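Local atomic coordinates of glucosamine kinase (Streptacidiphilus jiangxiensis, PDB entry 6HWJ), a protein that catalyses the ATP-dependent, magnesium-requiring phosphorylation of D-glucosamine to D-glucosamine 6-phosphate, with weaker activity on glucose. Residues 79-84 and 110-115; 101-106 and 164-169; 239-244 and 290-295; 254-259 and 406-411; 346-351 and 421-426. All coordinates share one frame; numbering follows the deposited sequence.

Contact 1: 79-84 and 110-115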
# COMPACT_ATOMS: atom_id res chain seq x y z
N THR A 79 25.50 0.12 6.50
CA THR A 79 24.70 1.24 6.99
C THR A 79 23.31 0.78 7.43
O THR A 79 22.78 1.27 8.43
CB THR A 79 24.59 2.33 5.92
OG1 THR A 79 25.90 2.77 5.54
CG2 THR A 79 23.81 3.51 6.47
N ALA A 80 22.70 -0.14 6.67
CA ALA A 80 21.43 -0.73 7.08
C ALA A 80 21.61 -1.51 8.38
O ALA A 80 20.77 -1.44 9.27
CB ALA A 80 20.90 -1.65 5.98
N GLU A 81 22.71 -2.25 8.48
CA GLU A 81 23.10 -2.90 9.72
C GLU A 81 23.18 -1.92 10.87
O GLU A 81 22.70 -2.22 11.97
CB GLU A 81 24.46 -3.59 9.48
CG GLU A 81 25.02 -4.36 10.58
CD GLU A 81 26.32 -5.04 10.14
OE1 GLU A 81 27.35 -4.83 10.82
OE2 GLU A 81 26.31 -5.73 9.09
N HIS A 82 23.79 -0.75 10.64
CA HIS A 82 23.93 0.22 11.72
C HIS A 82 22.59 0.88 12.07
O HIS A 82 22.37 1.26 13.23
CB HIS A 82 24.96 1.28 11.34
CG HIS A 82 26.37 0.82 11.52
ND1 HIS A 82 26.93 -0.18 10.75
CD2 HIS A 82 27.31 1.16 12.44
CE1 HIS A 82 28.16 -0.42 11.16
NE2 HIS A 82 28.42 0.38 12.19
N LEU A 83 21.69 1.02 11.11
CA LEU A 83 20.35 1.49 11.45
C LEU A 83 19.65 0.48 12.36
O LEU A 83 19.03 0.86 13.36
CB LEU A 83 19.54 1.74 10.19
CG LEU A 83 18.08 2.16 10.46
CD1 LEU A 83 18.02 3.55 11.05
CD2 LEU A 83 17.25 2.10 9.19
N VAL A 84 19.74 -0.80 12.03
CA VAL A 84 19.12 -1.82 12.86
C VAL A 84 19.73 -1.81 14.26
O VAL A 84 19.02 -1.92 15.26
CB VAL A 84 19.26 -3.19 12.19
CG1 VAL A 84 18.75 -4.28 13.12
CG2 VAL A 84 18.48 -3.19 10.87
N THR A 110 23.30 -8.67 11.79
CA THR A 110 24.39 -8.21 10.94
C THR A 110 24.38 -8.97 9.63
O THR A 110 23.79 -10.04 9.52
CB THR A 110 25.76 -8.40 11.62
OG1 THR A 110 25.90 -9.77 12.02
CG2 THR A 110 25.89 -7.52 12.85
N GLY A 111 25.06 -8.41 8.64
CA GLY A 111 25.12 -9.01 7.32
C GLY A 111 24.06 -8.42 6.40
O GLY A 111 22.87 -8.43 6.74
N GLU A 112 24.46 -7.90 5.26
CA GLU A 112 23.54 -7.20 4.38
C GLU A 112 23.49 -7.86 3.02
O GLU A 112 24.51 -8.33 2.50
CB GLU A 112 23.95 -5.73 4.21
CG GLU A 112 23.85 -4.91 5.47
CD GLU A 112 24.28 -3.47 5.28
OE1 GLU A 112 24.80 -3.14 4.19
OE2 GLU A 112 24.10 -2.68 6.22
N ARG A 113 22.30 -7.87 2.43
CA ARG A 113 22.11 -8.39 1.08
C ARG A 113 21.03 -7.56 0.40
O ARG A 113 19.92 -7.43 0.91
CB ARG A 113 21.72 -9.87 1.12
CG ARG A 113 21.39 -10.47 -0.23
CD ARG A 113 21.27 -12.00 -0.14
NE ARG A 113 20.16 -12.45 0.69
CZ ARG A 113 18.91 -12.60 0.27
NH1 ARG A 113 17.97 -13.04 1.11
NH2 ARG A 113 18.58 -12.30 -0.98
N GLY A 114 21.37 -6.98 -0.76
CA GLY A 114 20.40 -6.17 -1.48
C GLY A 114 19.41 -7.02 -2.25
O GLY A 114 19.72 -8.12 -2.70
N ILE A 115 18.20 -6.48 -2.40
CA ILE A 115 17.14 -7.13 -3.17
C ILE A 115 16.37 -6.05 -3.91
O ILE A 115 16.21 -4.93 -3.43
CB ILE A 115 16.17 -7.96 -2.30
CG1 ILE A 115 15.63 -7.11 -1.15
CG2 ILE A 115 16.86 -9.21 -1.79
CD1 ILE A 115 14.39 -7.69 -0.50
O HOH W 1 24.56 -0.55 3.68

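Contact 2: 101-106 and 164-169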
# COMPACT_ATOMS: atom_id res chain seq x y z
N GLU A 101 11.84 4.90 16.40
CA GLU A 101 10.93 4.10 17.20
C GLU A 101 11.29 2.63 17.01
O GLU A 101 11.24 2.10 15.89
CB GLU A 101 9.47 4.36 16.81
CG GLU A 101 8.47 3.63 17.70
CD GLU A 101 7.04 4.14 17.53
OE1 GLU A 101 6.77 4.89 16.57
OE2 GLU A 101 6.19 3.79 18.38
N ALA A 102 11.63 1.97 18.11
CA ALA A 102 11.95 0.54 18.11
C ALA A 102 10.77 -0.24 18.67
O ALA A 102 10.05 0.23 19.54
CB ALA A 102 13.20 0.27 18.93
N PHE A 103 10.58 -1.45 18.15
CA PHE A 103 9.53 -2.34 18.62
C PHE A 103 10.14 -3.64 19.13
O PHE A 103 11.28 -3.98 18.81
CB PHE A 103 8.51 -2.64 17.50
CG PHE A 103 7.90 -1.40 16.91
CD1 PHE A 103 6.77 -0.83 17.49
CD2 PHE A 103 8.46 -0.80 15.81
CE1 PHE A 103 6.22 0.33 16.95
CE2 PHE A 103 7.91 0.36 15.27
CZ PHE A 103 6.78 0.92 15.85
N THR A 104 9.36 -4.35 19.94
CA THR A 104 9.82 -5.62 20.50
C THR A 104 10.15 -6.59 19.37
O THR A 104 9.39 -6.75 18.42
CB THR A 104 8.74 -6.21 21.41
OG1 THR A 104 8.55 -5.34 22.53
CG2 THR A 104 9.15 -7.59 21.90
N GLY A 105 11.32 -7.22 19.48
CA GLY A 105 11.81 -8.09 18.43
C GLY A 105 12.97 -7.52 17.63
O GLY A 105 13.71 -8.29 17.01
N ALA A 106 13.13 -6.20 17.60
CA ALA A 106 14.32 -5.63 17.00
C ALA A 106 15.56 -6.24 17.67
O ALA A 106 15.61 -6.38 18.89
CB ALA A 106 14.33 -4.11 17.14
N PRO A 164 4.23 -8.29 8.50
CA PRO A 164 5.63 -8.54 8.89
C PRO A 164 5.91 -7.79 10.18
O PRO A 164 5.61 -6.60 10.31
CB PRO A 164 6.44 -7.98 7.71
CG PRO A 164 5.49 -7.93 6.56
CD PRO A 164 4.13 -7.64 7.18
N ARG A 165 6.44 -8.51 11.17
CA ARG A 165 6.64 -7.90 12.47
C ARG A 165 7.48 -6.62 12.31
O ARG A 165 8.56 -6.67 11.71
CB ARG A 165 7.35 -8.87 13.43
CG ARG A 165 7.55 -8.26 14.82
CD ARG A 165 8.72 -8.89 15.55
NE ARG A 165 8.37 -10.16 16.18
CZ ARG A 165 7.95 -10.29 17.44
NH1 ARG A 165 7.66 -11.50 17.91
NH2 ARG A 165 7.82 -9.23 18.22
N PRO A 166 7.02 -5.48 12.83
CA PRO A 166 7.85 -4.28 12.78
C PRO A 166 8.98 -4.35 13.79
O PRO A 166 8.77 -4.74 14.94
CB PRO A 166 6.86 -3.15 13.12
CG PRO A 166 5.87 -3.82 13.99
CD PRO A 166 5.71 -5.22 13.46
N TRP A 167 10.17 -3.99 13.33
CA TRP A 167 11.34 -3.82 14.17
C TRP A 167 11.59 -2.37 14.53
O TRP A 167 11.94 -2.07 15.67
CB TRP A 167 12.59 -4.35 13.46
CG TRP A 167 12.69 -5.85 13.35
CD1 TRP A 167 11.66 -6.73 13.22
CD2 TRP A 167 13.89 -6.62 13.35
NE1 TRP A 167 12.15 -8.01 13.13
CE2 TRP A 167 13.52 -7.97 13.21
CE3 TRP A 167 15.25 -6.30 13.45
CZ2 TRP A 167 14.44 -9.00 13.17
CZ3 TRP A 167 16.18 -7.33 13.43
CH2 TRP A 167 15.78 -8.67 13.29
N GLY A 168 11.43 -1.46 13.57
CA GLY A 168 11.62 -0.06 13.87
C GLY A 168 11.20 0.83 12.72
O GLY A 168 11.03 0.37 11.58
N LEU A 169 11.06 2.10 13.05
CA LEU A 169 10.75 3.15 12.10
C LEU A 169 11.64 4.35 12.37
O LEU A 169 11.84 4.74 13.53
CB LEU A 169 9.28 3.58 12.24
CG LEU A 169 8.26 2.49 11.97
CD1 LEU A 169 6.89 2.93 12.45
CD2 LEU A 169 8.26 2.15 10.50
O HOH W 2 7.45 -5.82 16.85

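Contact 3: 239-244 and 290-295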
# COMPACT_ATOMS: atom_id res chain seq x y z
N THR A 239 -12.61 11.14 11.43
CA THR A 239 -13.02 12.47 10.96
C THR A 239 -14.31 12.32 10.17
O THR A 239 -14.34 11.55 9.19
CB THR A 239 -11.93 13.11 10.10
OG1 THR A 239 -10.70 13.18 10.84
CG2 THR A 239 -12.35 14.50 9.67
N PRO A 240 -15.38 13.03 10.51
CA PRO A 240 -16.60 12.96 9.68
C PRO A 240 -16.37 13.56 8.30
O PRO A 240 -15.84 14.67 8.18
CB PRO A 240 -17.64 13.77 10.48
CG PRO A 240 -17.07 13.90 11.86
CD PRO A 240 -15.57 13.88 11.70
N ALA A 241 -16.75 12.82 7.27
CA ALA A 241 -16.76 13.36 5.92
C ALA A 241 -17.69 14.57 5.85
O ALA A 241 -18.76 14.58 6.45
CB ALA A 241 -17.20 12.30 4.92
N THR A 242 -17.27 15.59 5.11
CA THR A 242 -18.07 16.79 4.94
C THR A 242 -18.91 16.68 3.68
O THR A 242 -18.70 15.80 2.84
CB THR A 242 -17.17 18.02 4.86
OG1 THR A 242 -16.28 17.89 3.75
CG2 THR A 242 -16.35 18.17 6.14
N ALA A 243 -19.88 17.59 3.55
CA ALA A 243 -20.63 17.69 2.31
C ALA A 243 -19.70 17.87 1.12
O ALA A 243 -19.86 17.22 0.08
CB ALA A 243 -21.63 18.86 2.38
N ALA A 244 -18.69 18.74 1.27
CA ALA A 244 -17.74 18.95 0.18
C ALA A 244 -16.97 17.68 -0.14
O ALA A 244 -16.68 17.40 -1.31
CB ALA A 244 -16.77 20.08 0.55
N ALA A 290 -22.90 12.49 3.87
CA ALA A 290 -22.12 13.41 4.68
C ALA A 290 -22.17 12.99 6.14
O ALA A 290 -23.22 12.60 6.64
CB ALA A 290 -22.63 14.84 4.52
N GLY A 291 -21.03 13.05 6.81
CA GLY A 291 -20.91 12.60 8.18
C GLY A 291 -20.37 11.19 8.33
O GLY A 291 -20.06 10.79 9.46
N THR A 292 -20.25 10.43 7.25
CA THR A 292 -19.73 9.07 7.36
C THR A 292 -18.29 9.12 7.86
O THR A 292 -17.54 10.03 7.50
CB THR A 292 -19.82 8.36 6.01
OG1 THR A 292 -19.61 6.96 6.19
CG2 THR A 292 -18.79 8.90 5.03
N PRO A 293 -17.89 8.17 8.71
CA PRO A 293 -16.58 8.29 9.38
C PRO A 293 -15.42 7.98 8.46
O PRO A 293 -15.42 6.96 7.75
CB PRO A 293 -16.67 7.28 10.53
CG PRO A 293 -17.63 6.25 10.03
CD PRO A 293 -18.65 7.01 9.20
N LEU A 294 -14.42 8.85 8.47
CA LEU A 294 -13.14 8.60 7.80
C LEU A 294 -12.08 8.26 8.85
O LEU A 294 -12.01 8.92 9.90
CB LEU A 294 -12.69 9.80 6.98
CG LEU A 294 -13.78 10.47 6.11
CD1 LEU A 294 -13.24 11.74 5.46
CD2 LEU A 294 -14.27 9.48 5.09
N ILE A 295 -11.26 7.25 8.55
CA ILE A 295 -10.18 6.80 9.43
C ILE A 295 -8.91 6.64 8.61
O ILE A 295 -8.92 6.69 7.38
CB ILE A 295 -10.52 5.47 10.14
CG1 ILE A 295 -10.77 4.36 9.13
CG2 ILE A 295 -11.74 5.63 11.07
CD1 ILE A 295 -10.72 2.96 9.73

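Contact 4: 254-259 and 406-411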
# COMPACT_ATOMS: atom_id res chain seq x y z
N ARG A 254 -17.56 10.25 -11.27
CA ARG A 254 -18.22 10.46 -12.55
C ARG A 254 -17.22 10.76 -13.66
O ARG A 254 -17.38 10.29 -14.80
CB ARG A 254 -19.25 11.59 -12.44
CG ARG A 254 -20.64 11.10 -12.05
CD ARG A 254 -21.67 12.27 -11.93
NE ARG A 254 -21.70 12.82 -10.58
CZ ARG A 254 -21.20 14.00 -10.23
NH1 ARG A 254 -20.64 14.80 -11.14
NH2 ARG A 254 -21.27 14.39 -8.97
N GLU A 255 -16.16 11.52 -13.36
CA GLU A 255 -15.14 11.78 -14.36
C GLU A 255 -14.45 10.49 -14.80
O GLU A 255 -14.23 10.27 -15.99
CB GLU A 255 -14.11 12.77 -13.82
CG GLU A 255 -14.65 14.19 -13.70
CD GLU A 255 -13.60 15.18 -13.24
OE1 GLU A 255 -12.46 14.76 -12.96
OE2 GLU A 255 -13.92 16.39 -13.16
N GLU A 256 -14.11 9.62 -13.84
CA GLU A 256 -13.50 8.34 -14.21
C GLU A 256 -14.47 7.50 -15.03
O GLU A 256 -14.07 6.85 -16.01
CB GLU A 256 -13.06 7.60 -12.95
CG GLU A 256 -11.97 8.30 -12.17
CD GLU A 256 -11.69 7.64 -10.83
OE1 GLU A 256 -12.54 6.85 -10.37
OE2 GLU A 256 -10.62 7.91 -10.23
N LEU A 257 -15.74 7.48 -14.65
CA LEU A 257 -16.75 6.78 -15.43
C LEU A 257 -16.80 7.33 -16.86
O LEU A 257 -16.80 6.57 -17.83
CB LEU A 257 -18.11 6.91 -14.74
CG LEU A 257 -19.31 6.29 -15.46
CD1 LEU A 257 -19.10 4.81 -15.72
CD2 LEU A 257 -20.57 6.53 -14.66
N ASP A 258 -16.85 8.66 -17.00
CA ASP A 258 -16.87 9.25 -18.33
C ASP A 258 -15.65 8.83 -19.14
O ASP A 258 -15.77 8.49 -20.33
CB ASP A 258 -16.95 10.77 -18.23
CG ASP A 258 -18.30 11.24 -17.72
OD1 ASP A 258 -19.28 10.49 -17.84
OD2 ASP A 258 -18.38 12.38 -17.20
N GLU A 259 -14.47 8.83 -18.53
CA GLU A 259 -13.27 8.43 -19.25
C GLU A 259 -13.36 6.98 -19.71
O GLU A 259 -13.04 6.65 -20.86
CB GLU A 259 -12.02 8.65 -18.40
CG GLU A 259 -10.72 8.46 -19.16
CD GLU A 259 -9.50 8.65 -18.29
OE1 GLU A 259 -9.60 9.33 -17.25
OE2 GLU A 259 -8.43 8.11 -18.65
N GLU A 406 -14.60 -1.17 -9.98
CA GLU A 406 -14.67 -1.85 -11.28
C GLU A 406 -14.36 -0.89 -12.42
O GLU A 406 -13.69 -1.27 -13.39
CB GLU A 406 -16.06 -2.48 -11.45
CG GLU A 406 -16.44 -3.46 -10.34
CD GLU A 406 -15.49 -4.66 -10.26
OE1 GLU A 406 -14.78 -4.93 -11.24
OE2 GLU A 406 -15.46 -5.34 -9.21
N VAL A 407 -14.81 0.37 -12.31
CA VAL A 407 -14.48 1.35 -13.33
C VAL A 407 -12.98 1.59 -13.41
O VAL A 407 -12.43 1.80 -14.50
CB VAL A 407 -15.24 2.67 -13.07
CG1 VAL A 407 -14.80 3.74 -14.04
CG2 VAL A 407 -16.75 2.43 -13.15
N ARG A 408 -12.30 1.56 -12.26
CA ARG A 408 -10.84 1.70 -12.27
C ARG A 408 -10.18 0.58 -13.06
O ARG A 408 -9.11 0.77 -13.64
CB ARG A 408 -10.28 1.71 -10.84
CG ARG A 408 -10.57 2.97 -10.04
CD ARG A 408 -10.00 4.23 -10.68
NE ARG A 408 -8.61 4.06 -11.11
CZ ARG A 408 -7.87 5.03 -11.64
NH1 ARG A 408 -6.63 4.78 -12.01
NH2 ARG A 408 -8.38 6.24 -11.81
N GLU A 409 -10.78 -0.62 -13.07
CA GLU A 409 -10.19 -1.74 -13.79
C GLU A 409 -10.26 -1.51 -15.29
O GLU A 409 -9.32 -1.87 -16.02
CB GLU A 409 -10.88 -3.05 -13.41
CG GLU A 409 -10.80 -3.36 -11.94
CD GLU A 409 -9.38 -3.65 -11.46
OE1 GLU A 409 -8.50 -3.95 -12.28
OE2 GLU A 409 -9.14 -3.57 -10.24
N TYR A 410 -11.35 -0.89 -15.77
CA TYR A 410 -11.42 -0.50 -17.17
C TYR A 410 -10.28 0.45 -17.54
O TYR A 410 -9.67 0.33 -18.61
CB TYR A 410 -12.74 0.19 -17.50
CG TYR A 410 -13.97 -0.67 -17.53
CD1 TYR A 410 -14.19 -1.57 -18.56
CD2 TYR A 410 -14.96 -0.53 -16.56
CE1 TYR A 410 -15.35 -2.33 -18.61
CE2 TYR A 410 -16.12 -1.28 -16.60
CZ TYR A 410 -16.32 -2.17 -17.63
OH TYR A 410 -17.47 -2.91 -17.66
N LEU A 411 -10.01 1.42 -16.66
CA LEU A 411 -8.98 2.40 -16.96
C LEU A 411 -7.60 1.75 -16.93
O LEU A 411 -6.76 2.04 -17.80
CB LEU A 411 -9.06 3.57 -15.96
CG LEU A 411 -10.34 4.41 -16.02
CD1 LEU A 411 -10.28 5.58 -15.02
CD2 LEU A 411 -10.59 4.97 -17.42

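Contact 5: 346-351 and 421-426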
# COMPACT_ATOMS: atom_id res chain seq x y z
N LEU A 346 -11.22 -10.15 -4.66
CA LEU A 346 -11.62 -11.56 -4.59
C LEU A 346 -12.46 -11.95 -5.79
O LEU A 346 -12.28 -13.03 -6.37
CB LEU A 346 -12.38 -11.83 -3.30
CG LEU A 346 -11.53 -11.74 -2.02
CD1 LEU A 346 -12.38 -11.80 -0.79
CD2 LEU A 346 -10.49 -12.85 -2.00
N ASP A 347 -13.41 -11.09 -6.17
CA ASP A 347 -14.16 -11.31 -7.41
C ASP A 347 -13.20 -11.48 -8.59
O ASP A 347 -13.33 -12.41 -9.39
CB ASP A 347 -15.11 -10.14 -7.62
CG ASP A 347 -16.05 -10.34 -8.78
OD1 ASP A 347 -15.59 -10.66 -9.88
OD2 ASP A 347 -17.26 -10.15 -8.59
N HIS A 348 -12.23 -10.58 -8.70
CA HIS A 348 -11.31 -10.59 -9.84
C HIS A 348 -10.44 -11.86 -9.87
O HIS A 348 -10.11 -12.36 -10.96
CB HIS A 348 -10.44 -9.35 -9.81
CG HIS A 348 -11.23 -8.08 -9.84
ND1 HIS A 348 -10.70 -6.85 -9.51
CD2 HIS A 348 -12.53 -7.86 -10.13
CE1 HIS A 348 -11.63 -5.92 -9.62
NE2 HIS A 348 -12.75 -6.50 -10.01
N VAL A 349 -10.05 -12.36 -8.70
CA VAL A 349 -9.34 -13.63 -8.61
C VAL A 349 -10.14 -14.72 -9.30
O VAL A 349 -9.60 -15.51 -10.08
CB VAL A 349 -9.04 -13.99 -7.15
CG1 VAL A 349 -8.57 -15.44 -7.03
CG2 VAL A 349 -7.98 -13.07 -6.59
N GLY A 350 -11.43 -14.78 -9.00
CA GLY A 350 -12.28 -15.76 -9.64
C GLY A 350 -12.35 -15.57 -11.14
O GLY A 350 -12.33 -16.54 -11.89
N ARG A 351 -12.45 -14.31 -11.59
CA ARG A 351 -12.51 -14.07 -13.03
C ARG A 351 -11.23 -14.54 -13.71
O ARG A 351 -11.27 -15.11 -14.80
CB ARG A 351 -12.75 -12.58 -13.33
CG ARG A 351 -13.97 -11.99 -12.64
CD ARG A 351 -15.24 -12.70 -12.96
NE ARG A 351 -16.34 -12.21 -12.11
CZ ARG A 351 -17.57 -12.70 -12.13
NH1 ARG A 351 -17.89 -13.69 -12.96
NH2 ARG A 351 -18.48 -12.20 -11.31
N VAL A 421 -10.27 -5.78 -19.81
CA VAL A 421 -11.63 -5.31 -19.70
C VAL A 421 -12.61 -6.42 -19.35
O VAL A 421 -13.72 -6.13 -18.89
CB VAL A 421 -12.11 -4.61 -21.01
CG1 VAL A 421 -11.29 -3.35 -21.28
CG2 VAL A 421 -12.03 -5.57 -22.21
N TYR A 422 -12.25 -7.70 -19.56
CA TYR A 422 -13.19 -8.78 -19.25
C TYR A 422 -13.48 -8.86 -17.75
O TYR A 422 -14.56 -9.30 -17.36
CB TYR A 422 -12.69 -10.14 -19.74
CG TYR A 422 -11.62 -10.76 -18.89
CD1 TYR A 422 -10.27 -10.47 -19.11
CD2 TYR A 422 -11.94 -11.66 -17.87
CE1 TYR A 422 -9.28 -11.04 -18.33
CE2 TYR A 422 -10.98 -12.23 -17.10
CZ TYR A 422 -9.64 -11.93 -17.33
OH TYR A 422 -8.68 -12.52 -16.54
N VAL A 423 -12.53 -8.45 -16.92
CA VAL A 423 -12.66 -8.57 -15.47
C VAL A 423 -13.81 -7.67 -14.99
O VAL A 423 -14.78 -8.19 -14.41
CB VAL A 423 -11.33 -8.26 -14.76
CG1 VAL A 423 -11.48 -8.27 -13.24
CG2 VAL A 423 -10.28 -9.30 -15.17
N PRO A 424 -13.77 -6.35 -15.22
CA PRO A 424 -14.92 -5.54 -14.77
C PRO A 424 -16.19 -5.84 -15.53
O PRO A 424 -17.28 -5.71 -14.96
CB PRO A 424 -14.44 -4.09 -15.00
CG PRO A 424 -13.39 -4.20 -16.07
CD PRO A 424 -12.68 -5.51 -15.77
N ASP A 425 -16.09 -6.25 -16.80
CA ASP A 425 -17.29 -6.61 -17.55
C ASP A 425 -18.03 -7.76 -16.87
O ASP A 425 -19.25 -7.68 -16.64
CB ASP A 425 -16.91 -6.97 -18.98
CG ASP A 425 -18.13 -7.35 -19.82
OD1 ASP A 425 -19.01 -6.50 -19.99
OD2 ASP A 425 -18.18 -8.51 -20.31
N LEU A 426 -17.31 -8.82 -16.52
CA LEU A 426 -17.97 -9.97 -15.90
C LEU A 426 -18.33 -9.66 -14.45
O LEU A 426 -19.39 -10.08 -13.98
CB LEU A 426 -17.07 -11.20 -16.00
CG LEU A 426 -16.79 -11.65 -17.44
CD1 LEU A 426 -15.81 -12.81 -17.49
CD2 LEU A 426 -18.09 -12.01 -18.18

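Contact 1: 79-84 and 110-115
Glu112 reaches from the strand to the first turn of helix 79-88 and sets one carboxylate oxygen among that turn's backbone nitrogens. Its CG lies anti to the carbonyl carbon (chi1 -66°) and the chain is extended beyond it, which carries OE2 to Glu81 N at 2.7 Å. That bond is nearly straight, 172° at the hydrogen, and uses the anti lone pair of OE2. Ala80 N is 2.9 Å from Glu112 OE2, and Ala80 CB leans on the same oxygen at 3.4 Å. The other oxygen, OE1, accepts from a water that in turn accepts from Thr79 N, and it also takes the backbone N-H groups of Gly76 and Gly78. A carboxylate placed at the N-terminus of a helix like this would favourably meet the helix dipole; here it ties helix 79-88 to edge strand 112-115 of the six-stranded antiparallel sheet. Glu81 answers in the reverse direction. Its CG is anti to the backbone N (chi1 -177°), and the extended chain runs past Thr110, with OE1 3.7 Å from Thr110 CG2. Gly111 N donates to Glu81 OE2 at 3.0 Å, arriving from above the carboxylate plane.

Contact 2: 101-106 and 164-169
Phe103 lies against the start of strand 166-172 with its ring edge turned to the backbone. In the plane of the ring, at that edge, sit Gly168 N and Leu169 CG, the latter 3.9 Å from Phe103 CE2. Pro166 adds its CB at 3.9 Å from Phe103 CD2. CG of Phe103 stands beside its own backbone N (chi1 -56°), which turns the ring along the strand toward Pro166 and Leu169. On the other side of the chain Trp167 offers a face to the turn: Gly105 O sits over the centre of the indole, 3.8 Å from Trp167 CE2, and Ala106 CA covers the same face nearer the rim.

Backbone bonds, one arginine and a water hold these groups in place. Glu101 and Leu169 form an antiparallel hydrogen-bonded pair, and Phe103 N donates to Trp167 O at 2.9 Å. Beyond it the chain folds into a type II turn from Phe103 to Ala106, with Gly105 at its third position. Arg165, its chain bent at chi3, brings NH2 to Thr104 O at 2.9 Å; the bond is angled, 135° at the hydrogen, and comes from above the carbonyl plane. A water donating to both Thr104 O and Pro166 O links the two carbonyls.

Trp167 and Gly168 both face Val184, a classic beta bulge in the pairing with strand 179-186. Strand 166-172 lies between edge strand 98-102 and strand 179-186, while helix 148-157 covers Phe103, Pro166 and Leu169 through Ile152, Ala153 and Ala156.

Contact 3: 239-244 and 290-295
Leu294 turns its CG beside its own backbone N (chi1 -45°), and this swings CD1 across to the neighbouring segment, at Ala241, 4.0 Å from Ala241 CB. The same turn sets Leu294 CG only 3.3 Å from Thr239 O. Leu294 and Thr239 belong to a small antiparallel sheet of three short strands, in which 293-295 is the middle one and 239-240 lies along its edge. Thr239 and Leu294 make a hydrogen-bonded pair, with Thr239 N to Leu294 O and Leu294 N to Thr239 O each 2.8 Å. Pro240 and Pro293 follow as a non-hydrogen-bonded pair, a place where a proline's missing N-H costs no bond between the two strands. Past the strands the pairing continues: Ala241 N donates to Thr292 O, nearly straight at 174°. Thr292 holds its methyl CG2 between its backbone N and carbonyl carbon, where it meets Ala241 CB at 3.8 Å, while its hydroxyl is bonded to Asp394. Thr239 OG1 likewise finds its partner elsewhere, in Arg332. Trp249 of helix 243-263 packs on both Thr292 and Leu294. That helix starts directly after Thr242, its N-cap residue. The last backbone bond runs from Gly291 N to Ala241 O, 2.8 Å long, with the donor tilted 29° from the carbonyl plane.

Contact 4: 254-259 and 406-411
Val407 and Leu411, one turn apart on helix 398-416, press their methyls into helix 243-263, and this is the close-packed side of the contact. Val407 CG1, anti to its own backbone nitrogen (chi1 174°), lies 3.8 Å from Glu256 O and 3.9 Å from Leu257 CA, right against the backbone. Leu411 spreads its two branches: CD1 touches Glu256 CB at 4.0 Å, and CD2 lies along the aliphatic part of Glu259, 3.9 Å from Glu259 CG. The short segments cross at 43° with their axes 9.3 Å apart, and Ala260, with its small side chain, lies under Val407 and Leu411.

The outer side is polar and more loosely held. There Glu256 and Arg408, both partly exposed, form a salt bridge from Glu256 OE2 to Arg408 NH2, 3.2 Å and weak as a hydrogen bond. Arg408 doubles back at chi2 and chi3 to make it, and the carboxylate and guanidinium planes stand 61° apart. Glu259 sends OE2 to Arg415 instead. Segment 406-411 belongs to the inferred substrate specificity determinant motif and includes Glu409, which binds D-glucosamine. The Glu256-Arg408 pair therefore ties this motif to helix 243-263; with Arg408 and Arg415 close together, the acidic Glu256 and Glu259 would probably offset their positive charge.

Contact 5: 346-351 and 421-426
Next to the D-glucosamine site, helix 335-356 meets the first turn of helix 422-431 at a steep angle, 112° between the short segments, with His348 beside the substrate-binding Glu409. Val423 CG1 sits over one face of the His348 imidazole in a CH-pi contact, 3.6 Å from the ring centroid and closest to CD2 at 3.3 Å. The two side chains cross at about a right angle. His348 uses NE2 to bond Glu406, so its imidazole is held by that bond as well as by the methyl over its face. Arg351 takes the other end of the contact. Bent at chi2 (-57°), it turns its guanidinium back along its own helix, where NE donates to Asp347 OD1 at 2.8 Å in a salt bridge. Leu426 O then lies over a face of the guanidinium, 3.5 Å from Arg351 NH2, and Leu426 CB touches Arg351 CD at 3.9 Å. Tyr422 comes edge-on, its CE2 3.7 Å from Arg351 O. Further out, Asp430 pairs with Arg351 NH2 and Arg402 with Asp347. Helix 398-416 borders the His348 end through Glu409, helix 194-207 adds Trp195 there, and helix 362-386 places Ile369 against Asp347 and Arg351.

The five contacts form two groups, contacts 1 and 2 on one side and contacts 4 and 5 on the opposite side of the chain's centre, with contact 3 nearer the latter. Contacts 1 and 2 come first and interleave along the sequence; their centres are 15 Å apart, both reach the six-stranded sheet that carries Lys133 and Ala186, two of the inferred ATP-binding residues, and Val84 packs on Trp167 between them. Contacts 3, 4 and 5 follow in the largely helical second half. Contacts 3 and 4 share helix 243-263, while contacts 4 and 5 touch directly, Tyr410 against Pro424. Contacts 1 and 4 are about 43 Å apart between centres, consistent with the inferred nucleotide site and the sugar site drawing on different parts of the fold.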